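Long-range contact in lasso peptide isopeptidase AtxE2 (Asticcacaulis excentricus, PDB 5TXE), which hydrolyses the isopeptide bond of the lasso peptides astexin-2 and astexin-3, opening these threaded substrates into linear peptides: residues A[409-423]-A[458-472]. The protein carries 1 engineered substitution. Sequence-based numbering, arbitrary orientation.
Sequences NRNGIEVFSDLVLPP and ATAGFAVLSFHSPRS
Asp418 and Ser466 face each other as an antiparallel hydrogen-bonded pair, with Asp418 N 2.9 Å from Ser466 O; Val420 and Val464 repeat the pattern, Val420 N lying 2.8 Å from Val464 O. Past Ser466 the pairing passes to a side chain and a water: His468 N donates almost straight (166°) to Ser417 OG, which itself donates to Phe416 O, while the water joins Phe416 N to His468 O. The buried carboxylate of Asp418 makes a salt bridge with Arg404 through OD1 and a hydrogen bond with Ser440 through OD2. Phe416, its CG wedged between backbone N and carbonyl carbon (chi1 83°), lays its ring on the His468 imidazole in an offset stack, centroids 4.4 Å apart and planes at 19°. Because His468 ND1 also bonds to Ser440 N, a leucine here would probably leave that amide without its partner and Phe416 without a flat surface to stack on. Beyond, Val415 CG2 meets Pro470 CB at 4.0 Å; at the far end Val420 CG1 touches Ala458 CB at 3.8 Å. Strand 463-467, antiparallel to 414-421 and parallel to 431-436, links the antiparallel edge to the parallel part of the sheet, the topology of an alpha/beta-hydrolase.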
ATOM      1  N   ASN A 409      18.508 -13.700 -10.233  1.00 41.75           N
ATOM      2  CA  ASN A 409      19.333 -12.565 -10.542  1.00 46.14           C
ATOM      3  C   ASN A 409      20.789 -12.906 -10.305  1.00 52.63           C
ATOM      4  O   ASN A 409      21.105 -13.996  -9.796  1.00 48.92           O
ATOM      5  CB  ASN A 409      18.849 -11.287  -9.809  1.00 41.70           C
ATOM      6  CG  ASN A 409      19.184 -11.231  -8.333  1.00 37.26           C
ATOM      7  OD1 ASN A 409      19.964 -12.006  -7.822  1.00 39.82           O
ATOM      8  ND2 ASN A 409      18.533 -10.286  -7.612  1.00 38.48           N
ATOM      9  N   ARG A 410      21.662 -11.967 -10.660  1.00 54.74           N
ATOM     10  CA  ARG A 410      23.097 -12.173 -10.548  1.00 60.80           C
ATOM     11  C   ARG A 410      23.571 -12.400  -9.108  1.00 59.11           C
ATOM     12  O   ARG A 410      24.637 -12.946  -8.878  1.00 69.30           O
ATOM     13  CB  ARG A 410      23.875 -11.062 -11.285  1.00 63.24           C
ATOM     14  CG  ARG A 410      23.552  -9.567 -11.040  1.00 58.46           C
ATOM     15  CD  ARG A 410      24.669  -8.731 -11.688  1.00 57.67           C
ATOM     16  NE  ARG A 410      24.340  -7.572 -12.509  1.00 54.90           N
ATOM     17  CZ  ARG A 410      23.717  -7.579 -13.688  1.00 59.65           C
ATOM     18  NH1 ARG A 410      23.223  -8.690 -14.182  1.00 70.11           N
ATOM     19  NH2 ARG A 410      23.552  -6.443 -14.354  1.00 57.70           N
ATOM     20  N   ASN A 411      22.765 -12.066  -8.122  1.00 49.46           N
ATOM     21  CA  ASN A 411      23.119 -12.395  -6.764  1.00 46.39           C
ATOM     22  C   ASN A 411      22.470 -13.669  -6.295  1.00 45.41           C
ATOM     23  O   ASN A 411      22.427 -13.911  -5.079  1.00 46.41           O
ATOM     24  CB  ASN A 411      22.716 -11.227  -5.880  1.00 57.03           C
ATOM     25  CG  ASN A 411      23.424  -9.952  -6.304  1.00 67.54           C
ATOM     26  OD1 ASN A 411      22.857  -9.035  -6.918  1.00 65.45           O
ATOM     27  ND2 ASN A 411      24.706  -9.920  -6.015  1.00 69.41           N
ATOM     28  N   GLY A 412      21.933 -14.468  -7.231  1.00 45.76           N
ATOM     29  CA  GLY A 412      21.337 -15.773  -6.872  1.00 46.29           C
ATOM     30  C   GLY A 412      19.908 -15.733  -6.342  1.00 44.46           C
ATOM     31  O   GLY A 412      19.426 -16.683  -5.784  1.00 44.17           O
ATOM     32  N   ILE A 413      19.231 -14.603  -6.457  1.00 48.88           N
ATOM     33  CA  ILE A 413      17.941 -14.438  -5.772  1.00 45.27           C
ATOM     34  C   ILE A 413      16.840 -14.611  -6.770  1.00 37.78           C
ATOM     35  O   ILE A 413      16.933 -14.138  -7.881  1.00 37.98           O
ATOM     36  CB  ILE A 413      17.867 -13.070  -5.079  1.00 44.56           C
ATOM     37  CG1 ILE A 413      18.852 -13.045  -3.919  1.00 45.35           C
ATOM     38  CG2 ILE A 413      16.452 -12.771  -4.608  1.00 42.14           C
ATOM     39  CD1 ILE A 413      19.320 -11.664  -3.556  1.00 47.94           C
ATOM     40  N   GLU A 414      15.816 -15.327  -6.371  1.00 35.76           N
ATOM     41  CA  GLU A 414      14.658 -15.559  -7.224  1.00 39.22           C
ATOM     42  C   GLU A 414      13.861 -14.269  -7.384  1.00 34.84           C
ATOM     43  O   GLU A 414      13.587 -13.589  -6.420  1.00 32.38           O
ATOM     44  CB  GLU A 414      13.740 -16.636  -6.612  1.00 43.79           C
ATOM     45  CG  GLU A 414      14.429 -18.001  -6.467  1.00 47.75           C
ATOM     46  CD  GLU A 414      13.582 -19.079  -5.802  1.00 43.59           C
ATOM     47  OE1 GLU A 414      12.383 -18.879  -5.498  1.00 43.64           O
ATOM     48  OE2 GLU A 414      14.128 -20.175  -5.660  1.00 48.09           O
ATOM     49  N   VAL A 415      13.482 -13.969  -8.612  1.00 34.91           N
ATOM     50  CA  VAL A 415      12.760 -12.764  -8.931  1.00 35.96           C
ATOM     51  C   VAL A 415      11.519 -13.107  -9.741  1.00 34.67           C
ATOM     52  O   VAL A 415      11.593 -13.949 -10.632  1.00 33.23           O
ATOM     53  CB  VAL A 415      13.631 -11.890  -9.809  1.00 35.92           C
ATOM     54  CG1 VAL A 415      12.847 -10.662 -10.283  1.00 41.23           C
ATOM     55  CG2 VAL A 415      14.878 -11.486  -9.051  1.00 36.41           C
ATOM     56  N   PHE A 416      10.384 -12.473  -9.443  1.00 30.46           N
ATOM     57  CA  PHE A 416       9.325 -12.447 -10.447  1.00 33.85           C
ATOM     58  C   PHE A 416       8.967 -11.001 -10.807  1.00 32.57           C
ATOM     59  O   PHE A 416       9.302 -10.058 -10.054  1.00 31.45           O
ATOM     60  CB  PHE A 416       8.119 -13.272 -10.006  1.00 33.35           C
ATOM     61  CG  PHE A 416       7.152 -12.546  -9.075  1.00 31.63           C
ATOM     62  CD1 PHE A 416       7.310 -12.594  -7.701  1.00 31.06           C
ATOM     63  CD2 PHE A 416       6.051 -11.868  -9.599  1.00 31.51           C
ATOM     64  CE1 PHE A 416       6.398 -11.981  -6.845  1.00 34.55           C
ATOM     65  CE2 PHE A 416       5.148 -11.218  -8.769  1.00 31.77           C
ATOM     66  CZ  PHE A 416       5.315 -11.283  -7.385  1.00 32.87           C
ATOM     67  N   SER A 417       8.337 -10.848 -11.962  1.00 30.39           N
ATOM     68  CA  SER A 417       7.723  -9.607 -12.367  1.00 29.83           C
ATOM     69  C   SER A 417       6.726  -9.897 -13.451  1.00 33.34           C
ATOM     70  O   SER A 417       6.700 -11.006 -13.939  1.00 37.24           O
ATOM     71  CB  SER A 417       8.786  -8.654 -12.884  1.00 28.41           C
ATOM     72  OG  SER A 417       9.583  -8.198 -11.809  1.00 32.31           O
ATOM     73  N   ASP A 418       5.883  -8.930 -13.816  1.00 32.38           N
ATOM     74  CA  ASP A 418       4.876  -9.120 -14.851  1.00 31.99           C
ATOM     75  C   ASP A 418       5.183  -8.273 -16.065  1.00 32.89           C
ATOM     76  O   ASP A 418       5.540  -7.128 -15.928  1.00 34.95           O
ATOM     77  CB  ASP A 418       3.475  -8.845 -14.304  1.00 34.65           C
ATOM     78  CG  ASP A 418       2.986  -9.961 -13.319  1.00 42.96           C
ATOM     79  OD1 ASP A 418       2.994 -11.171 -13.715  1.00 46.27           O
ATOM     80  OD2 ASP A 418       2.621  -9.651 -12.146  1.00 45.36           O
ATOM     81  N   LEU A 419       5.121  -8.886 -17.251  1.00 31.16           N
ATOM     82  CA  LEU A 419       5.273  -8.236 -18.502  1.00 30.76           C
ATOM     83  C   LEU A 419       3.877  -7.996 -19.046  1.00 31.70           C
ATOM     84  O   LEU A 419       3.058  -8.900 -19.101  1.00 29.35           O
ATOM     85  CB  LEU A 419       6.095  -9.086 -19.434  1.00 34.11           C
ATOM     86  CG  LEU A 419       6.161  -8.577 -20.867  1.00 37.65           C
ATOM     87  CD1 LEU A 419       6.880  -7.244 -20.928  1.00 37.94           C
ATOM     88  CD2 LEU A 419       6.842  -9.581 -21.812  1.00 36.47           C
ATOM     89  N   VAL A 420       3.608  -6.762 -19.460  1.00 30.39           N
ATOM     90  CA  VAL A 420       2.322  -6.424 -20.030  1.00 28.71           C
ATOM     91  C   VAL A 420       2.540  -5.934 -21.419  1.00 28.23           C
ATOM     92  O   VAL A 420       3.398  -5.074 -21.634  1.00 28.88           O
ATOM     93  CB  VAL A 420       1.672  -5.326 -19.214  1.00 32.76           C
ATOM     94  CG1 VAL A 420       0.240  -5.073 -19.655  1.00 32.31           C
ATOM     95  CG2 VAL A 420       1.735  -5.671 -17.722  1.00 32.97           C
ATOM     96  N   LEU A 421       1.811  -6.464 -22.398  1.00 28.91           N
ATOM     97  CA  LEU A 421       2.023  -6.053 -23.796  1.00 31.50           C
ATOM     98  C   LEU A 421       0.788  -5.431 -24.366  1.00 32.48           C
ATOM     99  O   LEU A 421      -0.312  -5.758 -23.971  1.00 34.05           O
ATOM    100  CB  LEU A 421       2.407  -7.249 -24.654  1.00 36.54           C
ATOM    101  CG  LEU A 421       3.735  -7.878 -24.204  1.00 40.49           C
ATOM    102  CD1 LEU A 421       3.966  -9.277 -24.810  1.00 44.47           C
ATOM    103  CD2 LEU A 421       4.889  -6.983 -24.564  1.00 43.93           C
ATOM    104  N   PRO A 422       0.949  -4.558 -25.344  1.00 34.20           N
ATOM    105  CA  PRO A 422      -0.227  -3.957 -25.941  1.00 37.83           C
ATOM    106  C   PRO A 422      -1.161  -4.995 -26.510  1.00 44.46           C
ATOM    107  O   PRO A 422      -0.690  -6.014 -26.980  1.00 50.25           O
ATOM    108  CB  PRO A 422       0.333  -3.138 -27.083  1.00 38.29           C
ATOM    109  CG  PRO A 422       1.773  -2.956 -26.773  1.00 37.11           C
ATOM    110  CD  PRO A 422       2.204  -4.138 -25.979  1.00 37.61           C
ATOM    111  N   PRO A 423      -2.482  -4.751 -26.454  1.00 50.07           N
ATOM    112  CA  PRO A 423      -3.464  -5.695 -27.042  1.00 59.60           C
ATOM    113  C   PRO A 423      -3.171  -6.235 -28.485  1.00 57.47           C
ATOM    114  O   PRO A 423      -3.381  -7.419 -28.734  1.00 58.17           O
ATOM    115  CB  PRO A 423      -4.780  -4.895 -27.002  1.00 55.81           C
ATOM    116  CG  PRO A 423      -4.564  -3.792 -26.007  1.00 51.72           C
ATOM    117  CD  PRO A 423      -3.104  -3.476 -26.061  1.00 52.41           C
ATOM    118  N   ALA A 458       0.259   0.194 -21.660  1.00 30.31           N
ATOM    119  CA  ALA A 458       0.260  -0.844 -22.674  1.00 33.96           C
ATOM    120  C   ALA A 458      -0.699  -0.477 -23.829  1.00 32.00           C
ATOM    121  O   ALA A 458      -0.346  -0.617 -24.972  1.00 34.46           O
ATOM    122  CB  ALA A 458      -0.133  -2.159 -22.078  1.00 31.01           C
ATOM    123  N   THR A 459      -1.880   0.007 -23.511  1.00 31.29           N
ATOM    124  CA  THR A 459      -2.798   0.439 -24.516  1.00 33.27           C
ATOM    125  C   THR A 459      -2.165   1.487 -25.423  1.00 35.58           C
ATOM    126  O   THR A 459      -2.444   1.542 -26.606  1.00 39.40           O
ATOM    127  CB  THR A 459      -4.078   0.945 -23.879  1.00 35.74           C
ATOM    128  OG1 THR A 459      -4.739  -0.152 -23.209  1.00 36.01           O
ATOM    129  CG2 THR A 459      -4.978   1.560 -24.903  1.00 42.92           C
ATOM    130  N   ALA A 460      -1.279   2.297 -24.904  1.00 35.57           N
ATOM    131  CA  ALA A 460      -0.635   3.314 -25.719  1.00 32.13           C
ATOM    132  C   ALA A 460       0.537   2.825 -26.520  1.00 34.34           C
ATOM    133  O   ALA A 460       1.220   3.657 -27.127  1.00 33.75           O
ATOM    134  CB  ALA A 460      -0.158   4.445 -24.825  1.00 33.25           C
ATOM    135  N   GLY A 461       0.856   1.527 -26.478  1.00 31.19           N
ATOM    136  CA  GLY A 461       1.918   0.992 -27.325  1.00 27.18           C
ATOM    137  C   GLY A 461       3.226   0.671 -26.635  1.00 29.84           C
ATOM    138  O   GLY A 461       4.206   0.372 -27.286  1.00 33.13           O
ATOM    139  N   PHE A 462       3.267   0.746 -25.307  1.00 30.91           N
ATOM    140  CA  PHE A 462       4.465   0.386 -24.563  1.00 27.38           C
ATOM    141  C   PHE A 462       4.396  -1.044 -24.069  1.00 27.86           C
ATOM    142  O   PHE A 462       3.314  -1.553 -23.777  1.00 29.36           O
ATOM    143  CB  PHE A 462       4.624   1.285 -23.338  1.00 28.06           C
ATOM    144  CG  PHE A 462       4.870   2.705 -23.676  1.00 25.79           C
ATOM    145  CD1 PHE A 462       6.143   3.134 -23.950  1.00 27.46           C
ATOM    146  CD2 PHE A 462       3.827   3.598 -23.719  1.00 25.94           C
ATOM    147  CE1 PHE A 462       6.371   4.449 -24.276  1.00 28.33           C
ATOM    148  CE2 PHE A 462       4.033   4.927 -24.035  1.00 24.98           C
ATOM    149  CZ  PHE A 462       5.294   5.355 -24.308  1.00 28.21           C
ATOM    150  N   ALA A 463       5.563  -1.690 -23.991  1.00 26.71           N
ATOM    151  CA  ALA A 463       5.729  -2.835 -23.114  1.00 28.35           C
ATOM    152  C   ALA A 463       5.874  -2.246 -21.737  1.00 29.68           C
ATOM    153  O   ALA A 463       6.543  -1.206 -21.578  1.00 27.11           O
ATOM    154  CB  ALA A 463       6.996  -3.615 -23.437  1.00 28.02           C
ATOM    155  N   VAL A 464       5.246  -2.887 -20.768  1.00 29.07           N
ATOM    156  CA  VAL A 464       5.314  -2.428 -19.395  1.00 30.33           C
ATOM    157  C   VAL A 464       5.812  -3.582 -18.526  1.00 28.83           C
ATOM    158  O   VAL A 464       5.308  -4.700 -18.608  1.00 30.28           O
ATOM    159  CB  VAL A 464       3.945  -1.976 -18.857  1.00 27.57           C
ATOM    160  CG1 VAL A 464       4.101  -1.426 -17.452  1.00 28.44           C
ATOM    161  CG2 VAL A 464       3.351  -0.939 -19.748  1.00 31.59           C
ATOM    162  N   LEU A 465       6.836  -3.300 -17.761  1.00 26.43           N
ATOM    163  CA  LEU A 465       7.328  -4.212 -16.790  1.00 28.17           C
ATOM    164  C   LEU A 465       6.813  -3.758 -15.451  1.00 29.92           C
ATOM    165  O   LEU A 465       7.234  -2.733 -14.928  1.00 30.31           O
ATOM    166  CB  LEU A 465       8.844  -4.238 -16.809  1.00 29.67           C
ATOM    167  CG  LEU A 465       9.514  -5.139 -15.785  1.00 31.45           C
ATOM    168  CD1 LEU A 465       9.218  -6.591 -16.012  1.00 31.37           C
ATOM    169  CD2 LEU A 465      11.016  -4.906 -15.864  1.00 32.69           C
ATOM    170  N   SER A 466       5.934  -4.556 -14.892  1.00 29.11           N
ATOM    171  CA  SER A 466       5.455  -4.392 -13.541  1.00 31.78           C
ATOM    172  C   SER A 466       6.392  -5.176 -12.636  1.00 29.61           C
ATOM    173  O   SER A 466       6.259  -6.394 -12.459  1.00 27.75           O
ATOM    174  CB  SER A 466       4.018  -4.906 -13.442  1.00 32.34           C
ATOM    175  OG  SER A 466       3.491  -4.715 -12.159  1.00 37.21           O
ATOM    176  N   PHE A 467       7.332  -4.437 -12.064  1.00 27.29           N
ATOM    177  CA  PHE A 467       8.436  -4.950 -11.263  1.00 28.93           C
ATOM    178  C   PHE A 467       8.071  -5.260  -9.859  1.00 29.45           C
ATOM    179  O   PHE A 467       7.482  -4.448  -9.187  1.00 29.49           O
ATOM    180  CB  PHE A 467       9.488  -3.854 -11.182  1.00 34.45           C
ATOM    181  CG  PHE A 467      10.735  -4.219 -10.455  1.00 32.13           C
ATOM    182  CD1 PHE A 467      11.423  -5.385 -10.741  1.00 32.24           C
ATOM    183  CD2 PHE A 467      11.280  -3.333  -9.564  1.00 33.13           C
ATOM    184  CE1 PHE A 467      12.609  -5.699 -10.073  1.00 31.39           C
ATOM    185  CE2 PHE A 467      12.479  -3.622  -8.902  1.00 33.31           C
ATOM    186  CZ  PHE A 467      13.153  -4.799  -9.176  1.00 33.06           C
ATOM    187  N   HIS A 468       8.421  -6.463  -9.423  1.00 29.83           N
ATOM    188  CA  HIS A 468       8.221  -6.835  -8.065  1.00 30.66           C
ATOM    189  C   HIS A 468       9.567  -6.896  -7.437  1.00 30.99           C
ATOM    190  O   HIS A 468      10.334  -7.794  -7.658  1.00 32.82           O
ATOM    191  CB  HIS A 468       7.530  -8.161  -7.930  1.00 32.34           C
ATOM    192  CG  HIS A 468       7.131  -8.436  -6.535  1.00 36.47           C
ATOM    193  ND1 HIS A 468       5.887  -8.074  -6.043  1.00 37.55           N
ATOM    194  CD2 HIS A 468       7.821  -8.959  -5.489  1.00 35.93           C
ATOM    195  CE1 HIS A 468       5.822  -8.378  -4.756  1.00 37.55           C
ATOM    196  NE2 HIS A 468       6.975  -8.932  -4.396  1.00 36.42           N
ATOM    197  N   SER A 469       9.862  -5.922  -6.632  1.00 34.78           N
ATOM    198  CA  SER A 469      11.175  -5.817  -6.080  1.00 36.64           C
ATOM    199  C   SER A 469      11.588  -7.105  -5.347  1.00 38.76           C
ATOM    200  O   SER A 469      10.826  -7.635  -4.555  1.00 36.39           O
ATOM    201  CB  SER A 469      11.195  -4.664  -5.089  1.00 38.02           C
ATOM    202  OG  SER A 469      12.544  -4.328  -4.891  1.00 42.18           O
ATOM    203  N   PRO A 470      12.831  -7.566  -5.546  1.00 39.48           N
ATOM    204  CA  PRO A 470      13.171  -8.820  -4.911  1.00 43.47           C
ATOM    205  C   PRO A 470      13.643  -8.681  -3.470  1.00 43.49           C
ATOM    206  O   PRO A 470      13.960  -7.573  -2.991  1.00 34.83           O
ATOM    207  CB  PRO A 470      14.329  -9.311  -5.782  1.00 44.01           C
ATOM    208  CG  PRO A 470      15.047  -8.057  -6.112  1.00 44.17           C
ATOM    209  CD  PRO A 470      13.933  -7.074  -6.383  1.00 40.18           C
ATOM    210  N   ARG A 471      13.731  -9.833  -2.816  1.00 41.83           N
ATOM    211  CA  ARG A 471      14.377  -9.959  -1.517  1.00 45.80           C
ATOM    212  C   ARG A 471      15.827  -9.478  -1.506  1.00 39.93           C
ATOM    213  O   ARG A 471      16.563  -9.593  -2.522  1.00 35.94           O
ATOM    214  CB  ARG A 471      14.287 -11.408  -1.025  1.00 51.96           C
ATOM    215  CG  ARG A 471      12.895 -11.728  -0.485  1.00 56.88           C
ATOM    216  CD  ARG A 471      12.835 -13.061   0.242  1.00 66.76           C
ATOM    217  NE  ARG A 471      13.720 -13.141   1.414  1.00 76.19           N
ATOM    218  CZ  ARG A 471      13.998 -14.262   2.082  1.00 80.79           C
ATOM    219  NH1 ARG A 471      13.446 -15.417   1.725  1.00 85.02           N
ATOM    220  NH2 ARG A 471      14.834 -14.237   3.115  1.00 86.18           N
ATOM    221  N   SER A 472      16.226  -8.889  -0.377  1.00 33.59           N
ATOM    222  CA  SER A 472      17.601  -8.447  -0.259  1.00 38.45           C
ATOM    223  C   SER A 472      18.476  -9.623   0.217  1.00 40.80           C
ATOM    224  O   SER A 472      17.969 -10.548   0.833  1.00 37.81           O
ATOM    225  CB  SER A 472      17.730  -7.326   0.749  1.00 35.49           C
ATOM    226  OG  SER A 472      17.396  -7.804   2.031  1.00 32.88           O
TER
HETATM  227  O   HOH W   1      10.825 -10.588  -7.159  1.00 32.01           O